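Long-range contacts in catalase (Pseudomonas syringae, PDB 1M7S), which decomposes hydrogen peroxide into water and oxygen with the help of a heme, protecting cells from the toxic effects of the peroxide: residues T83-R88 against F108-Y113; P99-D104 against Q228-D233; N118-G123 against A307-N312. All blocks are in the same frame, centred on the assembly; numbering follows the deposited sequence.

Contact 1 of 3, residues T83-R88 against F108-Y113; sequences TPVFVR and FATKFY. With HEM (protoporphyrin IX containing Fe), chain E.
The CG2 methyl of Thr83 lies 3.9 Å from Phe112 CB and meets that ring at its edge. Pro84 O next receives the N-H of Tyr113 in a nearly straight bond, Tyr113 N to Pro84 O 3.0 Å, while the tyrosine ring brings its CD2 edge against the same carbonyl. Val85 faces Phe112 in a non-hydrogen-bonded antiparallel pair; the two side chains run alongside each other, with Val85 CG1 3.8 Å from Phe112 CD2, and Thr110 CG2 covers part of one face of the phenyl ring. Phe86 exchanges two backbone bonds with Lys111. Phe86 CB touches Tyr113 OH at 3.6 Å, a hydroxyl whose hydrogen bond is with Val349 O, but CG stands anti to the backbone N (chi1 -177°) and carries the ring away from 108-113. Val87 divides its methyls: CG2 is 3.6 Å from Thr110 OG1, and CG1 4.1 Å from Phe108 CE2. Arg88 pairs with Ala109 and stretches out to the heme, where NH1 gives the propionate oxygen O2A a 2.7 Å bond in the guanidinium plane; NH2 bonds to His52 O. Within the catalase beta-barrel, strand 55-64 borders 82-90 and strand 117-124 borders 107-114. Val85 and Val87 pack on strand 284-295, whereas Phe86 and Arg88 turn toward helix 299-304.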
loop_
_atom_site.group_PDB
_atom_site.type_symbol
_atom_site.label_atom_id
_atom_site.label_comp_id
_atom_site.label_asym_id
_atom_site.label_seq_id
_atom_site.Cartn_x
_atom_site.Cartn_y
_atom_site.Cartn_z
ATOM N N THR A 83 10.024 -0.432 -34.780
ATOM C CA THR A 83 9.545 -0.078 -33.456
ATOM C C THR A 83 10.202 -0.979 -32.394
ATOM O O THR A 83 10.154 -2.182 -32.581
ATOM C CB THR A 83 8.014 -0.357 -33.444
ATOM O OG1 THR A 83 7.362 0.612 -34.311
ATOM C CG2 THR A 83 7.444 -0.177 -32.055
ATOM N N PRO A 84 10.812 -0.407 -31.409
ATOM C CA PRO A 84 11.402 -1.208 -30.309
ATOM C C PRO A 84 10.255 -1.926 -29.588
ATOM O O PRO A 84 9.195 -1.345 -29.447
ATOM C CB PRO A 84 12.043 -0.228 -29.352
ATOM C CG PRO A 84 11.861 1.127 -29.983
ATOM C CD PRO A 84 10.855 1.031 -31.115
ATOM N N VAL A 85 10.522 -3.100 -29.051
ATOM C CA VAL A 85 9.559 -3.823 -28.247
ATOM C C VAL A 85 10.165 -4.323 -26.937
ATOM O O VAL A 85 11.387 -4.530 -26.842
ATOM C CB VAL A 85 9.040 -5.079 -29.000
ATOM C CG1 VAL A 85 8.345 -4.743 -30.348
ATOM C CG2 VAL A 85 10.091 -6.129 -29.345
ATOM N N PHE A 86 9.278 -4.730 -26.026
ATOM C CA PHE A 86 9.667 -5.449 -24.824
ATOM C C PHE A 86 8.708 -6.659 -24.884
ATOM O O PHE A 86 7.497 -6.388 -25.070
ATOM C CB PHE A 86 9.504 -4.612 -23.564
ATOM C CG PHE A 86 9.984 -5.360 -22.332
ATOM C CD1 PHE A 86 11.210 -5.063 -21.789
ATOM C CD2 PHE A 86 9.187 -6.384 -21.801
ATOM C CE1 PHE A 86 11.698 -5.759 -20.676
ATOM C CE2 PHE A 86 9.689 -7.070 -20.674
ATOM C CZ PHE A 86 10.919 -6.797 -20.141
ATOM N N VAL A 87 9.185 -7.890 -24.759
ATOM C CA VAL A 87 8.283 -9.047 -24.790
ATOM C C VAL A 87 8.367 -9.755 -23.421
ATOM O O VAL A 87 9.475 -9.933 -22.984
ATOM C CB VAL A 87 8.614 -9.995 -25.935
ATOM C CG1 VAL A 87 7.947 -11.373 -25.778
ATOM C CG2 VAL A 87 8.191 -9.401 -27.315
ATOM N N ARG A 88 7.246 -10.110 -22.822
ATOM C CA ARG A 88 7.320 -10.925 -21.590
ATOM C C ARG A 88 6.580 -12.239 -21.981
ATOM O O ARG A 88 5.431 -12.211 -22.451
ATOM C CB ARG A 88 6.614 -10.266 -20.391
ATOM C CG ARG A 88 6.880 -11.113 -19.088
ATOM C CD ARG A 88 6.535 -10.178 -17.899
ATOM N NE ARG A 88 6.454 -11.014 -16.673
ATOM C CZ ARG A 88 5.506 -11.865 -16.334
ATOM N NH1 ARG A 88 4.413 -12.151 -17.035
ATOM N NH2 ARG A 88 5.719 -12.492 -15.143
ATOM N N PHE A 108 2.417 -14.543 -24.260
ATOM C CA PHE A 108 3.333 -13.932 -25.264
ATOM C C PHE A 108 2.867 -12.512 -25.435
ATOM O O PHE A 108 1.933 -12.216 -26.166
ATOM C CB PHE A 108 3.218 -14.746 -26.554
ATOM C CG PHE A 108 4.201 -14.430 -27.666
ATOM C CD1 PHE A 108 4.422 -15.386 -28.636
ATOM C CD2 PHE A 108 4.883 -13.225 -27.764
ATOM C CE1 PHE A 108 5.308 -15.182 -29.690
ATOM C CE2 PHE A 108 5.786 -13.002 -28.801
ATOM C CZ PHE A 108 5.989 -14.001 -29.761
ATOM N N ALA A 109 3.298 -11.601 -24.551
ATOM C CA ALA A 109 2.876 -10.209 -24.487
ATOM C C ALA A 109 3.966 -9.291 -25.068
ATOM O O ALA A 109 5.121 -9.259 -24.617
ATOM C CB ALA A 109 2.570 -9.849 -23.029
ATOM N N THR A 110 3.545 -8.439 -25.995
ATOM C CA THR A 110 4.510 -7.558 -26.698
ATOM C C THR A 110 4.115 -6.109 -26.464
ATOM O O THR A 110 2.961 -5.741 -26.729
ATOM C CB THR A 110 4.467 -7.854 -28.204
ATOM O OG1 THR A 110 4.784 -9.220 -28.452
ATOM C CG2 THR A 110 5.514 -6.989 -28.967
ATOM N N LYS A 111 5.001 -5.312 -25.861
ATOM C CA LYS A 111 4.808 -3.893 -25.692
ATOM C C LYS A 111 5.533 -3.206 -26.892
ATOM O O LYS A 111 6.753 -3.358 -26.978
ATOM C CB LYS A 111 5.452 -3.414 -24.398
ATOM C CG LYS A 111 5.367 -1.920 -24.161
ATOM C CD LYS A 111 5.774 -1.461 -22.746
ATOM C CE LYS A 111 4.805 -1.998 -21.685
ATOM N NZ LYS A 111 3.402 -1.523 -21.899
ATOM N N PHE A 112 4.746 -2.554 -27.738
ATOM C CA PHE A 112 5.418 -1.894 -28.890
ATOM C C PHE A 112 5.579 -0.425 -28.549
ATOM O O PHE A 112 4.589 0.228 -28.205
ATOM C CB PHE A 112 4.519 -1.964 -30.108
ATOM C CG PHE A 112 4.301 -3.275 -30.776
ATOM C CD1 PHE A 112 3.313 -4.154 -30.322
ATOM C CD2 PHE A 112 5.038 -3.660 -31.882
ATOM C CE1 PHE A 112 3.065 -5.345 -30.985
ATOM C CE2 PHE A 112 4.793 -4.851 -32.529
ATOM C CZ PHE A 112 3.794 -5.725 -32.100
ATOM N N TYR A 113 6.783 0.125 -28.526
ATOM C CA TYR A 113 6.965 1.512 -28.124
ATOM C C TYR A 113 6.861 2.366 -29.420
ATOM O O TYR A 113 7.920 2.742 -29.918
ATOM C CB TYR A 113 8.299 1.712 -27.456
ATOM C CG TYR A 113 8.538 0.941 -26.144
ATOM C CD1 TYR A 113 8.193 1.487 -24.946
ATOM C CD2 TYR A 113 9.134 -0.295 -26.191
ATOM C CE1 TYR A 113 8.433 0.807 -23.740
ATOM C CE2 TYR A 113 9.414 -1.014 -25.006
ATOM C CZ TYR A 113 9.050 -0.433 -23.810
ATOM O OH TYR A 113 9.317 -1.122 -22.634
HETATM C CHA HEM E . -2.017 -11.303 -17.387
HETATM C CHB HEM E . -3.050 -13.234 -21.703
HETATM C CHC HEM E . -7.727 -13.392 -20.498
HETATM C CHD HEM E . -6.804 -10.580 -16.640
HETATM C C1A HEM E . -1.907 -11.826 -18.654
HETATM C C2A HEM E . -0.624 -12.020 -19.371
HETATM C C3A HEM E . -0.910 -12.552 -20.559
HETATM C C4A HEM E . -2.351 -12.729 -20.621
HETATM C CMA HEM E . 0.040 -12.923 -21.706
HETATM C CAA HEM E . 0.725 -11.615 -18.754
HETATM C CBA HEM E . 1.301 -10.258 -19.283
HETATM C CGA HEM E . 2.742 -10.087 -18.733
HETATM O O1A HEM E . 2.839 -9.151 -17.902
HETATM O O2A HEM E . 3.555 -10.875 -19.254
HETATM C C1B HEM E . -4.404 -13.419 -21.775
HETATM C C2B HEM E . -5.139 -13.887 -22.943
HETATM C C3B HEM E . -6.443 -13.944 -22.600
HETATM C C4B HEM E . -6.548 -13.503 -21.236
HETATM C CMB HEM E . -4.468 -14.256 -24.273
HETATM C CAB HEM E . -7.671 -14.388 -23.394
HETATM C CBB HEM E . -7.752 -14.337 -24.710
HETATM C C1C HEM E . -7.878 -12.557 -19.421
HETATM C C2C HEM E . -9.139 -12.043 -18.939
HETATM C C3C HEM E . -8.887 -11.246 -17.893
HETATM C C4C HEM E . -7.458 -11.287 -17.664
HETATM C CMC HEM E . -10.532 -12.304 -19.575
HETATM C CAC HEM E . -9.838 -10.423 -17.003
HETATM C CBC HEM E . -10.912 -9.761 -17.468
HETATM C C1D HEM E . -5.412 -10.609 -16.486
HETATM C C2D HEM E . -4.699 -9.975 -15.390
HETATM C C3D HEM E . -3.393 -10.166 -15.586
HETATM C C4D HEM E . -3.245 -10.924 -16.810
HETATM C CMD HEM E . -5.432 -9.253 -14.246
HETATM C CAD HEM E . -2.204 -9.679 -14.708
HETATM C CBD HEM E . -1.640 -8.342 -15.312
HETATM C CGD HEM E . -0.606 -7.662 -14.432
HETATM O O1D HEM E . 0.210 -6.880 -15.034
HETATM O O2D HEM E . -0.563 -7.819 -13.187
HETATM N NA HEM E . -2.913 -12.319 -19.435
HETATM N NB HEM E . -5.290 -13.168 -20.746
HETATM N NC HEM E . -6.862 -12.105 -18.607
HETATM N ND HEM E . -4.482 -11.133 -17.360
HETATM FE FE HEM E . -4.897 -12.119 -19.063
HETATM O O HOH W 1 -5.010 -14.576 -18.518
#

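Contact 2 of 3, residues P99-D104 against Q228-D233; sequences PETLRD and QVQSKD
Gln230 reaches from its helix across to Thr101. Its CB lies 3.4 Å from Thr101 OG1 and more loosely against the CG2 methyl of the same threonine. CG, anti to the backbone N (chi1 -173°), lies 3.3 Å from Thr101 OG1; the extended chain beyond it takes CD past the same atom, Gln230 CD to Thr101 OG1 3.4 Å, and brings OE1 to the hydroxyl. This carbonyl oxygen at the tip accepts a hydrogen bond from the hydroxyl, Thr101 OG1 to Gln230 OE1 2.7 Å. The hydroxyl approaches from the flank of the amide rather than head-on: the angle at OE1 is 115°, with the donor tilted 17° from the carbonyl plane. Carbon atoms gather round the same oxygen, Pro99 CB at 4.0 Å from Gln230 OE1 and Leu102 CD2 at 3.9 Å from it.

These three partners belong to one type I beta turn, Pro99 to Leu102, closed by the bond from Leu102 N to Pro99 O. The turn lies in the loop joining barrel strands 82-90 and 107-114, and it leans on the last part of helix 223-232, where Val229 O accepts from both Lys232 N and Asp233 N. Thr101 sends its two branches to neighbouring residues of this helix: OG1 goes to Gln230, while CG2 meets Val229 CG1 at 3.7 Å, the two side chains crossing at a slant. A water extends the junction, donating to Asp233 O at 2.9 Å and accepting a weak bond from Glu100 N. At the far branch of the amide, Gln230 NE2 donates to the backbone oxygen of Gln230 of a second subunit, and Leu102 packs on Tyr234 of that subunit.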
loop_
_atom_site.group_PDB
_atom_site.type_symbol
_atom_site.label_atom_id
_atom_site.label_comp_id
_atom_site.label_asym_id
_atom_site.label_seq_id
_atom_site.Cartn_x
_atom_site.Cartn_y
_atom_site.Cartn_z
ATOM N N PRO A 99 7.905 -24.557 -11.669
ATOM C CA PRO A 99 8.539 -25.255 -12.744
ATOM C C PRO A 99 7.971 -24.782 -14.070
ATOM O O PRO A 99 6.761 -24.752 -14.256
ATOM C CB PRO A 99 8.234 -26.772 -12.584
ATOM C CG PRO A 99 7.983 -26.825 -11.073
ATOM C CD PRO A 99 7.327 -25.500 -10.668
ATOM N N GLU A 100 8.830 -24.471 -15.039
ATOM C CA GLU A 100 8.372 -24.011 -16.342
ATOM C C GLU A 100 7.878 -25.184 -17.172
ATOM O O GLU A 100 7.224 -24.992 -18.198
ATOM C CB GLU A 100 9.469 -23.124 -17.004
ATOM C CG GLU A 100 9.516 -21.743 -16.321
ATOM C CD GLU A 100 10.633 -20.855 -16.828
ATOM O OE1 GLU A 100 10.613 -19.613 -16.681
ATOM O OE2 GLU A 100 11.637 -21.345 -17.405
ATOM N N THR A 101 8.034 -26.437 -16.721
ATOM C CA THR A 101 7.471 -27.640 -17.301
ATOM C C THR A 101 6.012 -27.904 -16.944
ATOM O O THR A 101 5.364 -28.809 -17.508
ATOM C CB THR A 101 8.223 -28.907 -16.782
ATOM O OG1 THR A 101 8.626 -28.701 -15.407
ATOM C CG2 THR A 101 9.456 -29.165 -17.608
ATOM N N LEU A 102 5.394 -27.106 -16.078
ATOM C CA LEU A 102 3.998 -27.362 -15.714
ATOM C C LEU A 102 3.078 -27.115 -16.911
ATOM O O LEU A 102 3.300 -26.163 -17.676
ATOM C CB LEU A 102 3.567 -26.504 -14.537
ATOM C CG LEU A 102 4.317 -26.767 -13.209
ATOM C CD1 LEU A 102 3.541 -26.010 -12.113
ATOM C CD2 LEU A 102 4.414 -28.233 -12.898
ATOM N N ARG A 103 2.131 -28.006 -17.083
ATOM C CA ARG A 103 1.182 -27.948 -18.201
ATOM C C ARG A 103 0.343 -26.684 -18.132
ATOM O O ARG A 103 -0.315 -26.451 -17.121
ATOM C CB ARG A 103 0.259 -29.187 -18.177
ATOM C CG ARG A 103 -0.806 -29.084 -19.325
ATOM C CD ARG A 103 -1.670 -30.373 -19.240
ATOM N NE ARG A 103 -0.750 -31.524 -19.311
ATOM C CZ ARG A 103 -0.197 -31.896 -20.474
ATOM N NH1 ARG A 103 -0.381 -31.330 -21.677
ATOM N NH2 ARG A 103 0.637 -32.911 -20.396
ATOM N N ASP A 104 0.298 -25.866 -19.194
ATOM C CA ASP A 104 -0.497 -24.633 -19.156
ATOM C C ASP A 104 -0.402 -23.990 -20.539
ATOM O O ASP A 104 0.522 -24.317 -21.303
ATOM C CB ASP A 104 0.255 -23.634 -18.241
ATOM C CG ASP A 104 -0.374 -23.209 -16.936
ATOM O OD1 ASP A 104 0.282 -22.438 -16.156
ATOM O OD2 ASP A 104 -1.530 -23.618 -16.636
ATOM N N GLN A 228 11.541 -35.860 -17.557
ATOM C CA GLN A 228 12.990 -35.845 -17.659
ATOM C C GLN A 228 13.554 -34.443 -17.539
ATOM O O GLN A 228 14.518 -34.243 -16.798
ATOM C CB GLN A 228 13.422 -36.436 -19.022
ATOM C CG GLN A 228 14.915 -36.706 -19.060
ATOM C CD GLN A 228 15.201 -37.773 -20.107
ATOM O OE1 GLN A 228 14.405 -38.667 -20.422
ATOM N NE2 GLN A 228 16.403 -37.683 -20.657
ATOM N N VAL A 229 12.971 -33.419 -18.166
ATOM C CA VAL A 229 13.443 -32.044 -18.071
ATOM C C VAL A 229 13.255 -31.499 -16.654
ATOM O O VAL A 229 14.189 -30.975 -16.018
ATOM C CB VAL A 229 12.712 -31.088 -19.050
ATOM C CG1 VAL A 229 12.973 -29.604 -18.758
ATOM C CG2 VAL A 229 13.098 -31.340 -20.513
ATOM N N GLN A 230 12.063 -31.750 -16.105
ATOM C CA GLN A 230 11.686 -31.254 -14.778
ATOM C C GLN A 230 12.559 -31.842 -13.683
ATOM O O GLN A 230 12.788 -31.267 -12.604
ATOM C CB GLN A 230 10.202 -31.556 -14.471
ATOM C CG GLN A 230 9.729 -30.903 -13.148
ATOM C CD GLN A 230 8.252 -31.026 -12.920
ATOM O OE1 GLN A 230 7.493 -30.533 -13.782
ATOM N NE2 GLN A 230 7.784 -31.663 -11.837
ATOM N N SER A 231 13.071 -33.042 -13.929
ATOM C CA SER A 231 13.958 -33.698 -12.951
ATOM C C SER A 231 15.199 -32.874 -12.628
ATOM O O SER A 231 15.760 -32.941 -11.519
ATOM C CB SER A 231 14.375 -35.086 -13.454
ATOM O OG SER A 231 15.340 -35.014 -14.488
ATOM N N LYS A 232 15.711 -32.137 -13.588
ATOM C CA LYS A 232 16.884 -31.321 -13.429
ATOM C C LYS A 232 16.691 -29.834 -13.681
ATOM O O LYS A 232 17.645 -29.099 -13.383
ATOM C CB LYS A 232 17.973 -31.721 -14.437
ATOM C CG LYS A 232 17.995 -33.147 -14.955
ATOM C CD LYS A 232 19.272 -33.886 -14.597
ATOM C CE LYS A 232 19.414 -34.085 -13.100
ATOM N NZ LYS A 232 20.160 -35.334 -12.789
ATOM N N ASP A 233 15.595 -29.343 -14.257
ATOM C CA ASP A 233 15.580 -27.919 -14.612
ATOM C C ASP A 233 14.173 -27.386 -14.377
ATOM O O ASP A 233 13.364 -27.799 -15.190
ATOM C CB ASP A 233 15.946 -27.761 -16.084
ATOM C CG ASP A 233 16.170 -26.342 -16.557
ATOM O OD1 ASP A 233 15.893 -25.410 -15.775
ATOM O OD2 ASP A 233 16.678 -26.126 -17.675
HETATM O O HOH W 2 11.417 -26.046 -16.438
#

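Contact 3 of 3, residues N118-G123 against A307-N312; sequences NWDLVG and AMAPAN. With HEM (protoporphyrin IX containing Fe), chain E.
The side chains of Asp120 and Asn312 run alongside each other in one direction, with their carboxylate and amide planes 84° apart. Polar bonds dominate here, and two of the three direct hydrogen bonds across the contact end on Asp120 OD1. Ala309 N reaches Asp120 OD1 at 2.6 Å from the anti side, only slightly off the carboxylate plane, whereas Asn312 ND2 comes to the same OD1 at 2.9 Å from well above that plane, 45° out of it, while keeping OD1 close to its own amide plane. CG of Asp120 is anti to its carbonyl carbon (chi1 -67°), which directs the carboxylate at the loop. The other oxygen, OD2, forms a salt bridge with Lys111, whose ammonium group also bonds to Ala307 O, so this buried negative charge is probably well compensated. The backbone adds Asp120 N to Asn312 O, 3.2 Å, and a CA-H...O contact from Trp119 CA to the same oxygen, which also sits at the edge of the indole. Asn312 N in turn bonds to Ala309 O, closing a type I beta turn.

A single water links strand and turn, donating to Asp120 O at 2.8 Å and to Pro310 O at 3.0 Å, with a weak bond from Trp119 NE1.

Apolar contact centres on Val122, whose CG2 is 4.1 Å from both Met308 CB and Pro310 CD. Its other methyl, CG1, lies 3.6 Å from C3A of the heme, on the face away from the iron-bound water. Met308 CG approaches a propionate oxygen, and Pro310 packs on Tyr332, the probable axial iron ligand. Strand and loop thus form part of the proximal side of the catalase heme pocket.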
loop_
_atom_site.group_PDB
_atom_site.type_symbol
_atom_site.label_atom_id
_atom_site.label_comp_id
_atom_site.label_asym_id
_atom_site.label_seq_id
_atom_site.Cartn_x
_atom_site.Cartn_y
_atom_site.Cartn_z
ATOM N N ASN A 118 2.492 3.791 -26.687
ATOM C CA ASN A 118 2.711 2.342 -26.518
ATOM C C ASN A 118 1.417 1.557 -26.770
ATOM O O ASN A 118 0.376 1.890 -26.244
ATOM C CB ASN A 118 3.228 1.997 -25.125
ATOM C CG ASN A 118 4.575 2.603 -24.778
ATOM O OD1 ASN A 118 5.307 3.091 -25.661
ATOM N ND2 ASN A 118 4.881 2.533 -23.483
ATOM N N TRP A 119 1.549 0.561 -27.616
ATOM C CA TRP A 119 0.520 -0.385 -27.925
ATOM C C TRP A 119 0.961 -1.749 -27.409
ATOM O O TRP A 119 2.006 -2.260 -27.814
ATOM C CB TRP A 119 0.294 -0.530 -29.436
ATOM C CG TRP A 119 -0.697 -1.623 -29.759
ATOM C CD1 TRP A 119 -1.907 -1.834 -29.136
ATOM C CD2 TRP A 119 -0.588 -2.603 -30.774
ATOM N NE1 TRP A 119 -2.524 -2.921 -29.702
ATOM C CE2 TRP A 119 -1.745 -3.406 -30.710
ATOM C CE3 TRP A 119 0.386 -2.891 -31.735
ATOM C CZ2 TRP A 119 -1.966 -4.466 -31.598
ATOM C CZ3 TRP A 119 0.165 -3.957 -32.602
ATOM C CH2 TRP A 119 -0.999 -4.734 -32.517
ATOM N N ASP A 120 0.121 -2.409 -26.620
ATOM C CA ASP A 120 0.465 -3.753 -26.109
ATOM C C ASP A 120 -0.412 -4.808 -26.762
ATOM O O ASP A 120 -1.672 -4.768 -26.714
ATOM C CB ASP A 120 0.163 -3.850 -24.593
ATOM C CG ASP A 120 1.029 -2.979 -23.720
ATOM O OD1 ASP A 120 0.651 -2.744 -22.559
ATOM O OD2 ASP A 120 2.079 -2.467 -24.185
ATOM N N LEU A 121 0.222 -5.783 -27.362
ATOM C CA LEU A 121 -0.498 -6.914 -27.925
ATOM C C LEU A 121 -0.318 -8.070 -26.918
ATOM O O LEU A 121 0.698 -8.761 -26.914
ATOM C CB LEU A 121 0.042 -7.253 -29.300
ATOM C CG LEU A 121 -0.647 -8.457 -29.946
ATOM C CD1 LEU A 121 -2.165 -8.343 -30.002
ATOM C CD2 LEU A 121 -0.051 -8.655 -31.366
ATOM N N VAL A 122 -1.288 -8.305 -26.047
ATOM C CA VAL A 122 -1.144 -9.306 -24.959
ATOM C C VAL A 122 -1.769 -10.632 -25.387
ATOM O O VAL A 122 -3.007 -10.740 -25.365
ATOM C CB VAL A 122 -1.834 -8.755 -23.706
ATOM C CG1 VAL A 122 -1.520 -9.640 -22.499
ATOM C CG2 VAL A 122 -1.363 -7.326 -23.446
ATOM N N GLY A 123 -0.904 -11.522 -25.889
ATOM C CA GLY A 123 -1.461 -12.764 -26.452
ATOM C C GLY A 123 -1.008 -14.013 -25.689
ATOM O O GLY A 123 -0.409 -13.951 -24.668
ATOM N N ALA A 307 4.228 -3.395 -17.387
ATOM C CA ALA A 307 2.771 -3.333 -17.289
ATOM C C ALA A 307 2.171 -3.529 -18.684
ATOM O O ALA A 307 2.224 -2.602 -19.500
ATOM C CB ALA A 307 2.372 -1.990 -16.686
ATOM N N MET A 308 1.800 -4.774 -18.991
ATOM C CA MET A 308 1.201 -5.063 -20.302
ATOM C C MET A 308 -0.310 -4.914 -20.195
ATOM O O MET A 308 -0.866 -5.499 -19.252
ATOM C CB MET A 308 1.499 -6.522 -20.688
ATOM C CG MET A 308 2.976 -6.908 -20.795
ATOM S SD MET A 308 3.627 -6.076 -22.297
ATOM C CE MET A 308 5.267 -6.805 -22.328
ATOM N N ALA A 309 -0.975 -4.156 -21.063
ATOM C CA ALA A 309 -2.428 -4.016 -20.910
ATOM C C ALA A 309 -3.083 -3.793 -22.257
ATOM O O ALA A 309 -2.679 -2.875 -22.984
ATOM C CB ALA A 309 -2.663 -2.773 -20.018
ATOM N N PRO A 310 -4.149 -4.496 -22.537
ATOM C CA PRO A 310 -4.918 -4.322 -23.764
ATOM C C PRO A 310 -5.425 -2.897 -23.833
ATOM O O PRO A 310 -5.630 -2.351 -24.916
ATOM C CB PRO A 310 -6.000 -5.419 -23.768
ATOM C CG PRO A 310 -5.384 -6.441 -22.837
ATOM C CD PRO A 310 -4.680 -5.632 -21.736
ATOM N N ALA A 311 -5.585 -2.152 -22.717
ATOM C CA ALA A 311 -6.014 -0.784 -22.725
ATOM C C ALA A 311 -4.923 0.124 -23.337
ATOM O O ALA A 311 -5.290 1.271 -23.591
ATOM C CB ALA A 311 -6.333 -0.256 -21.329
ATOM N N ASN A 312 -3.678 -0.286 -23.474
ATOM C CA ASN A 312 -2.684 0.638 -24.031
ATOM C C ASN A 312 -2.851 0.507 -25.566
ATOM O O ASN A 312 -2.359 -0.444 -26.161
ATOM C CB ASN A 312 -1.279 0.257 -23.591
ATOM C CG ASN A 312 -0.999 0.587 -22.138
ATOM O OD1 ASN A 312 -1.492 1.586 -21.630
ATOM N ND2 ASN A 312 -0.197 -0.221 -21.428
HETATM C CHA HEM E . -2.017 -11.303 -17.387
HETATM C CHB HEM E . -3.050 -13.234 -21.703
HETATM C CHC HEM E . -7.727 -13.392 -20.498
HETATM C CHD HEM E . -6.804 -10.580 -16.640
HETATM C C1A HEM E . -1.907 -11.826 -18.654
HETATM C C2A HEM E . -0.624 -12.020 -19.371
HETATM C C3A HEM E . -0.910 -12.552 -20.559
HETATM C C4A HEM E . -2.351 -12.729 -20.621
HETATM C CMA HEM E . 0.040 -12.923 -21.706
HETATM C CAA HEM E . 0.725 -11.615 -18.754
HETATM C CBA HEM E . 1.301 -10.258 -19.283
HETATM C CGA HEM E . 2.742 -10.087 -18.733
HETATM O O1A HEM E . 2.839 -9.151 -17.902
HETATM O O2A HEM E . 3.555 -10.875 -19.254
HETATM C C1B HEM E . -4.404 -13.419 -21.775
HETATM C C2B HEM E . -5.139 -13.887 -22.943
HETATM C C3B HEM E . -6.443 -13.944 -22.600
HETATM C C4B HEM E . -6.548 -13.503 -21.236
HETATM C CMB HEM E . -4.468 -14.256 -24.273
HETATM C CAB HEM E . -7.671 -14.388 -23.394
HETATM C CBB HEM E . -7.752 -14.337 -24.710
HETATM C C1C HEM E . -7.878 -12.557 -19.421
HETATM C C2C HEM E . -9.139 -12.043 -18.939
HETATM C C3C HEM E . -8.887 -11.246 -17.893
HETATM C C4C HEM E . -7.458 -11.287 -17.664
HETATM C CMC HEM E . -10.532 -12.304 -19.575
HETATM C CAC HEM E . -9.838 -10.423 -17.003
HETATM C CBC HEM E . -10.912 -9.761 -17.468
HETATM C C1D HEM E . -5.412 -10.609 -16.486
HETATM C C2D HEM E . -4.699 -9.975 -15.390
HETATM C C3D HEM E . -3.393 -10.166 -15.586
HETATM C C4D HEM E . -3.245 -10.924 -16.810
HETATM C CMD HEM E . -5.432 -9.253 -14.246
HETATM C CAD HEM E . -2.204 -9.679 -14.708
HETATM C CBD HEM E . -1.640 -8.342 -15.312
HETATM C CGD HEM E . -0.606 -7.662 -14.432
HETATM O O1D HEM E . 0.210 -6.880 -15.034
HETATM O O2D HEM E . -0.563 -7.819 -13.187
HETATM N NA HEM E . -2.913 -12.319 -19.435
HETATM N NB HEM E . -5.290 -13.168 -20.746
HETATM N NC HEM E . -6.862 -12.105 -18.607
HETATM N ND HEM E . -4.482 -11.133 -17.360
HETATM FE FE HEM E . -4.897 -12.119 -19.063
HETATM O O HOH W 3 -4.147 -3.609 -27.197
HETATM O O HOH W 1 -5.010 -14.576 -18.518
#

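How the contacts relate
From the N terminus, contact 1 pairs 83-88 with 108-113 and closes the excursion between two barrel strands. Segment 99-104 lies inside that excursion and its partner 228-233 far beyond, so contact 2 crosses contact 1 and ties the loop to a helix at a subunit interface; the centres of the two contacts are about 26 Å apart. Contact 3 opens after contact 1 has closed and closes an excursion of 183 residues, bringing the loop after helix 299-304 back onto strand 117-124; it also crosses contact 2. Contacts 1 and 3 lie on adjacent strands, 107-114 and 117-124, joined by a probable hydrogen bond from Phe112 N to Trp119 O, and both border the heme.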